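EF0056 (Enterococcus faecalis, PDB 6ORI) is a cell-surface protein with immunoglobulin-like character whose molecular function is not established, though it is probably linked to biofilm formation. Local coordinates at residues S32-N37 and Y167-V172; D52-G57 and T134-N139; W68-Q73 and V116-A121. All coordinates share one frame; numbering follows the deposited sequence. Where two conformers were deposited one is given.

Contact 1. Residues S32-N37 and Y167-V172; sequences SDLQFN and YRIYLV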
loop_
_atom_site.group_PDB
_atom_site.type_symbol
_atom_site.label_atom_id
_atom_site.label_comp_id
_atom_site.label_asym_id
_atom_site.label_seq_id
_atom_site.Cartn_x
_atom_site.Cartn_y
_atom_site.Cartn_z
ATOM N N SER A 32 -11.871 -5.952 -4.065
ATOM C CA SER A 32 -11.597 -5.089 -2.929
ATOM C C SER A 32 -10.157 -5.078 -2.465
ATOM O O SER A 32 -9.801 -4.197 -1.711
ATOM C CB SER A 32 -12.525 -5.383 -1.748
ATOM O OG SER A 32 -12.402 -6.722 -1.336
ATOM N N ASP A 33 -9.307 -5.992 -2.911
ATOM C CA ASP A 33 -7.921 -5.949 -2.455
ATOM C C ASP A 33 -6.994 -6.612 -3.447
ATOM O O ASP A 33 -7.338 -7.603 -4.087
ATOM C CB ASP A 33 -7.797 -6.637 -1.096
ATOM C CG ASP A 33 -6.649 -6.113 -0.250
ATOM O OD1 ASP A 33 -5.963 -5.125 -0.614
ATOM O OD2 ASP A 33 -6.487 -6.654 0.874
ATOM N N LEU A 34 -5.815 -6.009 -3.566
ATOM C CA LEU A 34 -4.714 -6.572 -4.337
ATOM C C LEU A 34 -3.448 -6.020 -3.724
ATOM O O LEU A 34 -3.283 -4.807 -3.614
ATOM C CB LEU A 34 -4.852 -6.168 -5.802
ATOM C CG LEU A 34 -3.829 -6.740 -6.772
ATOM C CD1 LEU A 34 -3.916 -8.254 -6.834
ATOM C CD2 LEU A 34 -4.027 -6.122 -8.150
ATOM N N GLN A 35 -2.569 -6.901 -3.252
ATOM C CA GLN A 35 -1.347 -6.485 -2.580
ATOM C C GLN A 35 -0.167 -7.309 -3.041
ATOM O O GLN A 35 -0.308 -8.495 -3.339
ATOM C CB GLN A 35 -1.468 -6.666 -1.076
ATOM C CG GLN A 35 -2.606 -5.946 -0.419
ATOM C CD GLN A 35 -2.416 -4.468 -0.364
ATOM O OE1 GLN A 35 -1.298 -3.953 -0.402
ATOM N NE2 GLN A 35 -3.511 -3.763 -0.293
ATOM N N PHE A 36 1.000 -6.662 -3.080
ATOM C CA PHE A 36 2.292 -7.280 -3.364
ATOM C C PHE A 36 3.128 -7.186 -2.113
ATOM O O PHE A 36 3.373 -6.092 -1.608
ATOM C CB PHE A 36 2.968 -6.538 -4.519
ATOM C CG PHE A 36 4.341 -7.026 -4.882
ATOM C CD1 PHE A 36 4.531 -8.211 -5.582
ATOM C CD2 PHE A 36 5.442 -6.286 -4.542
ATOM C CE1 PHE A 36 5.806 -8.627 -5.918
ATOM C CE2 PHE A 36 6.709 -6.716 -4.896
ATOM C CZ PHE A 36 6.875 -7.875 -5.569
ATOM N N ASN A 37 3.549 -8.342 -1.599
ATOM C CA ASN A 37 4.243 -8.388 -0.316
ATOM C C ASN A 37 5.597 -9.090 -0.462
ATOM O O ASN A 37 5.699 -10.300 -0.288
ATOM C CB ASN A 37 3.410 -9.098 0.742
ATOM C CG ASN A 37 4.097 -9.090 2.102
ATOM O OD1 ASN A 37 4.966 -8.267 2.356
ATOM N ND2 ASN A 37 3.730 -10.024 2.946
ATOM N N TYR A 167 7.565 -0.366 -6.175
ATOM C CA TYR A 167 6.748 -1.319 -6.915
ATOM C C TYR A 167 5.324 -0.783 -6.962
ATOM O O TYR A 167 4.923 -0.003 -6.097
ATOM C CB TYR A 167 6.778 -2.703 -6.285
ATOM C CG TYR A 167 6.348 -2.784 -4.845
ATOM C CD1 TYR A 167 5.010 -2.764 -4.481
ATOM C CD2 TYR A 167 7.294 -2.931 -3.846
ATOM C CE1 TYR A 167 4.647 -2.850 -3.130
ATOM C CE2 TYR A 167 6.944 -3.040 -2.522
ATOM C CZ TYR A 167 5.630 -3.009 -2.175
ATOM O OH TYR A 167 5.321 -3.119 -0.834
ATOM N N ARG A 168 4.576 -1.172 -7.988
ATOM C CA ARG A 168 3.146 -0.883 -8.077
ATOM C C ARG A 168 2.436 -2.116 -8.593
ATOM O O ARG A 168 2.815 -2.651 -9.641
ATOM C CB ARG A 168 2.893 0.306 -9.008
ATOM C CG ARG A 168 1.406 0.651 -9.229
ATOM C CD ARG A 168 1.214 1.566 -10.434
ATOM N NE ARG A 168 -0.084 2.223 -10.444
ATOM C CZ ARG A 168 -0.671 2.735 -11.522
ATOM N NH1 ARG A 168 -0.118 2.645 -12.721
ATOM N NH2 ARG A 168 -1.837 3.346 -11.383
ATOM N N ILE A 169 1.416 -2.588 -7.885
ATOM C CA ILE A 169 0.573 -3.665 -8.362
ATOM C C ILE A 169 -0.839 -3.125 -8.589
ATOM O O ILE A 169 -1.330 -2.286 -7.824
ATOM C CB ILE A 169 0.617 -4.874 -7.409
ATOM C CG1 ILE A 169 0.016 -6.112 -8.087
ATOM C CG2 ILE A 169 -0.064 -4.552 -6.080
ATOM C CD1 ILE A 169 0.224 -7.397 -7.318
ATOM N N TYR A 170 -1.467 -3.534 -9.679
ATOM C CA TYR A 170 -2.770 -2.995 -10.027
ATOM C C TYR A 170 -3.517 -3.950 -10.929
ATOM O O TYR A 170 -2.951 -4.903 -11.440
ATOM C CB TYR A 170 -2.648 -1.600 -10.661
ATOM C CG TYR A 170 -1.778 -1.474 -11.896
ATOM C CD1 TYR A 170 -0.383 -1.481 -11.798
ATOM C CD2 TYR A 170 -2.336 -1.263 -13.148
ATOM C CE1 TYR A 170 0.413 -1.328 -12.931
ATOM C CE2 TYR A 170 -1.540 -1.112 -14.276
ATOM C CZ TYR A 170 -0.167 -1.137 -14.141
ATOM O OH TYR A 170 0.666 -0.969 -15.221
ATOM N N LEU A 171 -4.811 -3.710 -11.081
ATOM C CA LEU A 171 -5.679 -4.554 -11.878
ATOM C C LEU A 171 -6.220 -3.785 -13.063
ATOM O O LEU A 171 -6.711 -2.665 -12.884
ATOM C CB LEU A 171 -6.822 -5.019 -10.996
ATOM C CG LEU A 171 -7.807 -5.988 -11.616
ATOM C CD1 LEU A 171 -7.122 -7.303 -11.899
ATOM C CD2 LEU A 171 -9.001 -6.180 -10.683
ATOM N N VAL A 172 -6.137 -4.372 -14.254
ATOM C CA VAL A 172 -6.734 -3.747 -15.439
ATOM C C VAL A 172 -7.795 -4.652 -16.014
ATOM O O VAL A 172 -7.852 -5.841 -15.713
ATOM C CB VAL A 172 -5.701 -3.394 -16.531
ATOM C CG1 VAL A 172 -4.605 -2.461 -15.976
ATOM C CG2 VAL A 172 -5.104 -4.648 -17.104
HETATM O O HOH W 1 2.891 -4.128 0.189
#

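Contact 2. Residues D52-G57 and T134-N139; sequences DFEVYG and TQTAPN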
loop_
_atom_site.group_PDB
_atom_site.type_symbol
_atom_site.label_atom_id
_atom_site.label_comp_id
_atom_site.label_asym_id
_atom_site.label_seq_id
_atom_site.Cartn_x
_atom_site.Cartn_y
_atom_site.Cartn_z
ATOM N N ASP A 52 11.828 -12.997 -2.679
ATOM C CA ASP A 52 10.628 -13.776 -2.449
ATOM C C ASP A 52 9.454 -12.833 -2.203
ATOM O O ASP A 52 9.635 -11.752 -1.608
ATOM C CB ASP A 52 10.789 -14.695 -1.226
ATOM C CG ASP A 52 11.765 -15.844 -1.450
ATOM O OD1 ASP A 52 12.261 -16.054 -2.581
ATOM O OD2 ASP A 52 12.003 -16.560 -0.456
ATOM N N PHE A 53 8.251 -13.260 -2.584
ATOM C CA PHE A 53 7.053 -12.436 -2.384
ATOM C C PHE A 53 5.806 -13.296 -2.365
ATOM O O PHE A 53 5.840 -14.450 -2.777
ATOM C CB PHE A 53 6.913 -11.312 -3.445
ATOM C CG PHE A 53 6.586 -11.809 -4.850
ATOM C CD1 PHE A 53 5.282 -11.962 -5.288
ATOM C CD2 PHE A 53 7.612 -12.122 -5.721
ATOM C CE1 PHE A 53 5.023 -12.409 -6.574
ATOM C CE2 PHE A 53 7.357 -12.546 -7.011
ATOM C CZ PHE A 53 6.072 -12.705 -7.434
ATOM N N GLU A 54 4.705 -12.703 -1.922
ATOM C CA GLU A 54 3.373 -13.267 -2.078
ATOM C C GLU A 54 2.478 -12.184 -2.653
ATOM O O GLU A 54 2.764 -10.972 -2.528
ATOM C CB GLU A 54 2.774 -13.710 -0.741
ATOM C CG GLU A 54 3.593 -14.751 -0.039
ATOM C CD GLU A 54 2.951 -15.272 1.235
ATOM O OE1 GLU A 54 2.302 -14.497 1.985
ATOM O OE2 GLU A 54 3.119 -16.467 1.496
ATOM N N VAL A 55 1.401 -12.624 -3.296
ATOM C CA VAL A 55 0.368 -11.714 -3.793
ATOM C C VAL A 55 -0.923 -12.040 -3.059
ATOM O O VAL A 55 -1.270 -13.211 -2.902
ATOM C CB VAL A 55 0.168 -11.836 -5.316
ATOM C CG1 VAL A 55 -0.841 -10.812 -5.823
ATOM C CG2 VAL A 55 1.482 -11.715 -6.042
ATOM N N TYR A 56 -1.600 -11.004 -2.560
ATOM C CA TYR A 56 -2.902 -11.174 -1.932
ATOM C C TYR A 56 -3.972 -10.566 -2.812
ATOM O O TYR A 56 -3.761 -9.529 -3.443
ATOM C CB TYR A 56 -2.947 -10.529 -0.526
ATOM C CG TYR A 56 -1.773 -10.939 0.321
ATOM C CD1 TYR A 56 -1.386 -12.260 0.417
ATOM C CD2 TYR A 56 -1.013 -10.000 0.989
ATOM C CE1 TYR A 56 -0.269 -12.625 1.151
ATOM C CE2 TYR A 56 0.095 -10.360 1.711
ATOM C CZ TYR A 56 0.452 -11.670 1.802
ATOM O OH TYR A 56 1.587 -11.992 2.512
ATOM N N GLY A 57 -5.127 -11.206 -2.850
ATOM C CA GLY A 57 -6.242 -10.726 -3.632
ATOM C C GLY A 57 -7.546 -11.041 -2.979
ATOM O O GLY A 57 -7.682 -12.072 -2.324
ATOM N N THR A 134 -9.341 -13.316 2.301
ATOM C CA THR A 134 -8.259 -12.961 1.409
ATOM C C THR A 134 -7.541 -14.185 0.864
ATOM O O THR A 134 -7.194 -15.082 1.628
ATOM C CB THR A 134 -7.254 -12.086 2.149
ATOM O OG1 THR A 134 -7.930 -10.950 2.695
ATOM C CG2 THR A 134 -6.135 -11.623 1.218
ATOM N N GLN A 135 -7.297 -14.179 -0.447
ATOM C CA GLN A 135 -6.568 -15.243 -1.129
ATOM C C GLN A 135 -5.089 -14.928 -1.208
ATOM O O GLN A 135 -4.697 -13.786 -1.352
ATOM C CB GLN A 135 -7.141 -15.463 -2.537
ATOM C CG GLN A 135 -8.634 -15.755 -2.563
ATOM C CD GLN A 135 -9.075 -16.288 -3.885
ATOM O OE1 GLN A 135 -8.389 -17.101 -4.484
ATOM N NE2 GLN A 135 -10.222 -15.843 -4.342
ATOM N N THR A 136 -4.261 -15.974 -1.143
ATOM C CA THR A 136 -2.806 -15.850 -1.275
ATOM C C THR A 136 -2.299 -16.654 -2.452
ATOM O O THR A 136 -2.640 -17.839 -2.603
ATOM C CB THR A 136 -2.091 -16.329 -0.010
ATOM O OG1 THR A 136 -2.515 -15.509 1.081
ATOM C CG2 THR A 136 -0.564 -16.253 -0.147
ATOM N N ALA A 137 -1.478 -15.988 -3.256
ATOM C CA ALA A 137 -0.678 -16.628 -4.294
ATOM C C ALA A 137 0.713 -16.715 -3.699
ATOM O O ALA A 137 1.395 -15.692 -3.600
ATOM C CB ALA A 137 -0.676 -15.789 -5.567
ATOM N N PRO A 138 1.125 -17.915 -3.242
ATOM C CA PRO A 138 2.376 -18.064 -2.494
ATOM C C PRO A 138 3.614 -18.307 -3.365
ATOM O O PRO A 138 3.502 -18.536 -4.578
ATOM C CB PRO A 138 2.078 -19.285 -1.634
ATOM C CG PRO A 138 1.271 -20.149 -2.531
ATOM C CD PRO A 138 0.382 -19.185 -3.277
ATOM N N ASN A 139 4.790 -18.243 -2.754
ATOM C CA ASN A 139 6.032 -18.734 -3.361
ATOM C C ASN A 139 6.419 -17.924 -4.584
ATOM O O ASN A 139 6.944 -18.444 -5.572
ATOM C CB ASN A 139 5.945 -20.234 -3.682
ATOM C CG ASN A 139 5.668 -21.040 -2.461
ATOM O OD1 ASN A 139 6.274 -20.821 -1.419
ATOM N ND2 ASN A 139 4.728 -21.951 -2.566
HETATM O O HOH W 2 4.986 -17.800 0.118
#

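Contact 3. Residues W68-Q73 and V116-A121; sequences WEIRLQ and VNYIRA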
loop_
_atom_site.group_PDB
_atom_site.type_symbol
_atom_site.label_atom_id
_atom_site.label_comp_id
_atom_site.label_asym_id
_atom_site.label_seq_id
_atom_site.Cartn_x
_atom_site.Cartn_y
_atom_site.Cartn_z
ATOM N N TRP A 68 -9.599 -9.879 -16.532
ATOM C CA TRP A 68 -8.962 -9.254 -15.386
ATOM C C TRP A 68 -7.496 -9.626 -15.365
ATOM O O TRP A 68 -7.140 -10.797 -15.248
ATOM C CB TRP A 68 -9.653 -9.740 -14.130
ATOM C CG TRP A 68 -11.142 -9.620 -14.192
ATOM C CD1 TRP A 68 -12.020 -10.647 -14.263
ATOM C CD2 TRP A 68 -11.922 -8.414 -14.213
ATOM N NE1 TRP A 68 -13.311 -10.164 -14.326
ATOM C CE2 TRP A 68 -13.273 -8.798 -14.293
ATOM C CE3 TRP A 68 -11.614 -7.056 -14.178
ATOM C CZ2 TRP A 68 -14.308 -7.879 -14.342
ATOM C CZ3 TRP A 68 -12.646 -6.141 -14.205
ATOM C CH2 TRP A 68 -13.979 -6.559 -14.289
ATOM N N GLU A 69 -6.651 -8.608 -15.479
ATOM C CA GLU A 69 -5.202 -8.819 -15.567
ATOM C C GLU A 69 -4.467 -8.035 -14.495
ATOM O O GLU A 69 -4.616 -6.820 -14.379
ATOM C CB GLU A 69 -4.699 -8.403 -16.934
ATOM C CG GLU A 69 -3.224 -8.640 -17.153
ATOM C CD GLU A 69 -2.859 -8.392 -18.586
ATOM O OE1 GLU A 69 -2.582 -7.218 -18.921
ATOM O OE2 GLU A 69 -2.923 -9.360 -19.372
ATOM N N ILE A 70 -3.658 -8.739 -13.723
ATOM C CA ILE A 70 -2.831 -8.120 -12.709
ATOM C C ILE A 70 -1.569 -7.631 -13.383
ATOM O O ILE A 70 -0.953 -8.374 -14.176
ATOM C CB ILE A 70 -2.457 -9.143 -11.622
ATOM C CG1 ILE A 70 -3.703 -9.613 -10.850
ATOM C CG2 ILE A 70 -1.412 -8.556 -10.642
ATOM C CD1 ILE A 70 -3.443 -10.800 -9.947
ATOM N N ARG A 71 -1.208 -6.386 -13.124
ATOM C CA ARG A 71 0.030 -5.827 -13.600
ATOM C C ARG A 71 0.914 -5.461 -12.434
ATOM O O ARG A 71 0.444 -4.967 -11.403
ATOM C CB ARG A 71 -0.213 -4.641 -14.522
ATOM C CG ARG A 71 -0.770 -5.152 -15.860
ATOM C CD ARG A 71 -0.833 -4.134 -16.937
ATOM N NE ARG A 71 -1.424 -4.721 -18.132
ATOM C CZ ARG A 71 -1.714 -4.032 -19.219
ATOM N NH1 ARG A 71 -1.497 -2.727 -19.272
ATOM N NH2 ARG A 71 -2.257 -4.654 -20.244
ATOM N N LEU A 72 2.205 -5.755 -12.575
ATOM C CA LEU A 72 3.206 -5.487 -11.549
ATOM C C LEU A 72 4.290 -4.641 -12.206
ATOM O O LEU A 72 4.973 -5.091 -13.136
ATOM C CB LEU A 72 3.793 -6.778 -11.022
ATOM C CG LEU A 72 4.927 -6.621 -10.023
ATOM C CD1 LEU A 72 4.465 -5.985 -8.720
ATOM C CD2 LEU A 72 5.565 -7.979 -9.772
ATOM N N GLN A 73 4.414 -3.394 -11.759
ATOM C CA GLN A 73 5.487 -2.502 -12.183
ATOM C C GLN A 73 6.585 -2.538 -11.124
ATOM O O GLN A 73 6.297 -2.461 -9.914
ATOM C CB GLN A 73 5.008 -1.056 -12.386
ATOM C CG GLN A 73 6.131 -0.104 -12.827
ATOM C CD GLN A 73 5.636 1.273 -13.266
ATOM O OE1 GLN A 73 4.569 1.407 -13.867
ATOM N NE2 GLN A 73 6.432 2.299 -12.993
ATOM N N VAL A 116 -0.025 -10.999 -15.224
ATOM C CA VAL A 116 -0.553 -12.354 -15.005
ATOM C C VAL A 116 -2.050 -12.233 -14.840
ATOM O O VAL A 116 -2.527 -11.222 -14.347
ATOM C CB VAL A 116 0.130 -13.024 -13.786
ATOM C CG1 VAL A 116 -0.303 -12.427 -12.455
ATOM C CG2 VAL A 116 -0.111 -14.517 -13.792
ATOM N N ASN A 117 -2.813 -13.217 -15.273
ATOM C CA ASN A 117 -4.243 -13.121 -15.124
ATOM C C ASN A 117 -4.635 -13.199 -13.657
ATOM O O ASN A 117 -4.041 -13.916 -12.868
ATOM C CB ASN A 117 -4.942 -14.205 -15.940
ATOM C CG ASN A 117 -4.881 -13.935 -17.418
ATOM O OD1 ASN A 117 -4.505 -12.850 -17.843
ATOM N ND2 ASN A 117 -5.319 -14.903 -18.207
ATOM N N TYR A 118 -5.667 -12.462 -13.294
ATOM C CA TYR A 118 -6.195 -12.526 -11.940
ATOM C C TYR A 118 -6.862 -13.872 -11.627
ATOM O O TYR A 118 -6.675 -14.410 -10.541
ATOM C CB TYR A 118 -7.192 -11.361 -11.736
ATOM C CG TYR A 118 -7.777 -11.261 -10.338
ATOM C CD1 TYR A 118 -8.816 -12.081 -9.939
ATOM C CD2 TYR A 118 -7.290 -10.338 -9.417
ATOM C CE1 TYR A 118 -9.355 -11.991 -8.653
ATOM C CE2 TYR A 118 -7.827 -10.243 -8.139
ATOM C CZ TYR A 118 -8.858 -11.069 -7.776
ATOM O OH TYR A 118 -9.389 -10.977 -6.507
ATOM N N ILE A 119 -7.636 -14.400 -12.580
ATOM C CA ILE A 119 -8.527 -15.518 -12.309
ATOM C C ILE A 119 -7.822 -16.839 -12.539
ATOM O O ILE A 119 -7.263 -17.086 -13.628
ATOM C CB ILE A 119 -9.794 -15.432 -13.180
ATOM C CG1 ILE A 119 -10.580 -14.155 -12.860
ATOM C CG2 ILE A 119 -10.648 -16.681 -13.027
ATOM C CD1 ILE A 119 -11.365 -14.198 -11.548
ATOM N N ARG A 120 -7.878 -17.684 -11.514
ATOM C CA ARG A 120 -7.117 -18.913 -11.491
ATOM C C ARG A 120 -7.434 -19.845 -12.662
ATOM O O ARG A 120 -6.525 -20.456 -13.223
ATOM C CB ARG A 120 -7.330 -19.630 -10.163
ATOM C CG ARG A 120 -6.358 -20.801 -9.987
ATOM C CD ARG A 120 -6.473 -21.430 -8.629
ATOM N NE ARG A 120 -7.804 -21.975 -8.411
ATOM C CZ ARG A 120 -8.245 -22.436 -7.253
ATOM N NH1 ARG A 120 -7.491 -22.376 -6.177
ATOM N NH2 ARG A 120 -9.476 -22.905 -7.160
ATOM N N ALA A 121 -8.713 -19.967 -13.018
ATOM C CA ALA A 121 -9.130 -20.857 -14.110
ATOM C C ALA A 121 -8.712 -20.362 -15.467
ATOM O O ALA A 121 -8.835 -21.102 -16.451
ATOM C CB ALA A 121 -10.625 -21.049 -14.095
HETATM O O HOH W 3 -8.250 -13.261 -15.275
HETATM O O HOH W 4 -2.062 -11.800 -18.555
#

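Contact 1. Residues S32-N37 and Y167-V172
Phe36 and Tyr167 meet as a T-shaped pair. The Phe36 ring turns its edge to the face of Tyr167, with the centroids 4.9 Å apart and the planes at 66°. Phe36 CD2 does most of the touching: it sits over the centre of the Tyr167 ring, 3.5 Å from Tyr167 CD1. The tyrosine ring stands up toward strand 31-38 because its CG lies between the backbone N and the carbonyl carbon (chi1 57°). This brings the phenol end close to the backbone of Phe36. A water joins the two there, donating to Phe36 O at 2.7 Å and lying 2.8 Å from Tyr167 OH.

Ile169 fills the next place along. Its CG2 branch comes up against Phe36 CB at 3.9 Å and also nears Phe36 N. Its CG1 branch meets Leu34, and the CD1 tip lies near Phe36 CB too. The side chains of Leu34 and Ile169 cross at about a right angle, with Leu34 CD2 4.0 Å from Ile169 CG1. Leu34 CD2 then presses on the backbone of the facing strand, 3.6 Å from Tyr170 C, and also touches Leu171 CB.

The segments 32-37 and 167-172 run roughly antiparallel, at 149°, with their axes 6.8 Å apart. They share no backbone hydrogen bond; apolar side chains fill the space between. This is core packing inside the beta domain. Strand 31-38 is bonded to strand 50-59, and Phe36 also meets the Phe53 ring there. Ile169 packs on Ile70 of strand 68-74, and Ile184 of strand 184-189 touches Leu34 and Leu171, one from each strand.

Contact 2. Residues D52-G57 and T134-N139
Thr134 comes just before the strand and lays its CG2 methyl against Tyr56 CB, 3.8 Å away. Its hydroxyl is bonded elsewhere, to Lys248 O.

Gln135 opens the antiparallel ladder as the hydrogen-bonded partner of Gly57. Gln135 N gives a bond of 2.8 Å to Gly57 O, and Gly57 N returns one to Gln135 O. The amide of Gln135 bonds elsewhere: its OE1 accepts from Ala127 N.

Thr136 faces Tyr56 in a non-hydrogen-bonded pair. The two side chains lie side by side and point the same way. Thr136 OG1 is 3.5 Å from Tyr56 CD1, and the CG2 methyl lies at the edge of the ring, in its plane. With OG1 beside the backbone N (chi1 -61°), CG2 is left opposite that N, and this methyl also reaches Glu54 CD at 3.9 Å. It thus packs beside both members of a polar pair: Tyr56 OH donates to Glu54 OE1 at 2.7 Å, on the anti lone pair of that oxygen.

Ala137 pairs with Val55 through two backbone bonds. The one from Ala137 N to Val55 O is almost straight, 2.8 Å long at 179°. On the face opposite Tyr56 and Thr136, Ala137 CB touches Val55 CB at 4.0 Å.

Pro138 has no N-H to give, and its CA lies near Glu54 CG. At Asn139 a water takes over: it accepts from Asn139 N and donates to Glu54 OE2 at 2.7 Å.

The chemistry is therefore divided. Four backbone bonds fix the register. Glu54 is held at both oxygens, one by a phenol and one by a water, which would probably favour its charged form.

Contact 3. Residues W68-Q73 and V116-A121
The Trp68 indole meets Ile119 at its edge, near the ring plane, where Trp68 CD1 is 4.0 Å from Ile119 CG1. With Tyr118 CG opposite the backbone N (chi1 -177°), the ring comes obliquely to Ile70, Tyr118 CD2 lying 3.9 Å from Ile70 CD1. Tyr118 CB rests on Trp68 CB at 3.8 Å. The carboxylate of Glu69 and the amide of Asn117 are nearly coplanar, 17° apart. One water joins them, donating to Glu69 OE2 and to Asn117 OD1. Asn117 ND2 is bonded to Asn122 O. Arg71 grips Glu69 side-on in a salt bridge: NE and NH2 both reach OE1, within the guanidinium plane. Arg71 also forms salt bridges with Glu21 through NH1 and Asp178 through NH2.

In the backbone, Ile70 and Val116 form a hydrogen-bonded antiparallel pair. Ile70 N gives a 2.8 Å bond to Val116 O. Further on, Tyr118 N donates to Trp68 O at 3.0 Å. A second water links that same oxygen to Ile119 N.

The contact joins strand 113-117 and the residues that follow it to strand 68-74. Strand 166-173 flanks strand 68-74 on its other edge, while Phe100 of strand 98-104 packs on Val116. Phe31 meets both Trp68 and Tyr118 edge-to-face.

All three contacts belong to the N-terminal beta domain, and their centres lie about 10 to 12 Å apart. They are nested along the chain: contact 3 falls inside the loop closed by contact 2, which falls inside that of contact 1. Contacts 2 and 3 pair neighbouring strands of the same antiparallel sheet. Contact 1 instead packs two of its strands by their side chains. Strand 31-38 bonds to strand 50-59, tying contact 1 to contact 2. Strand 166-173 bonds to strand 68-74, tying contact 1 to contact 3. Distant parts of the chain are thus closed into one compact sheet domain, consistent with an immunoglobulin-like surface protein.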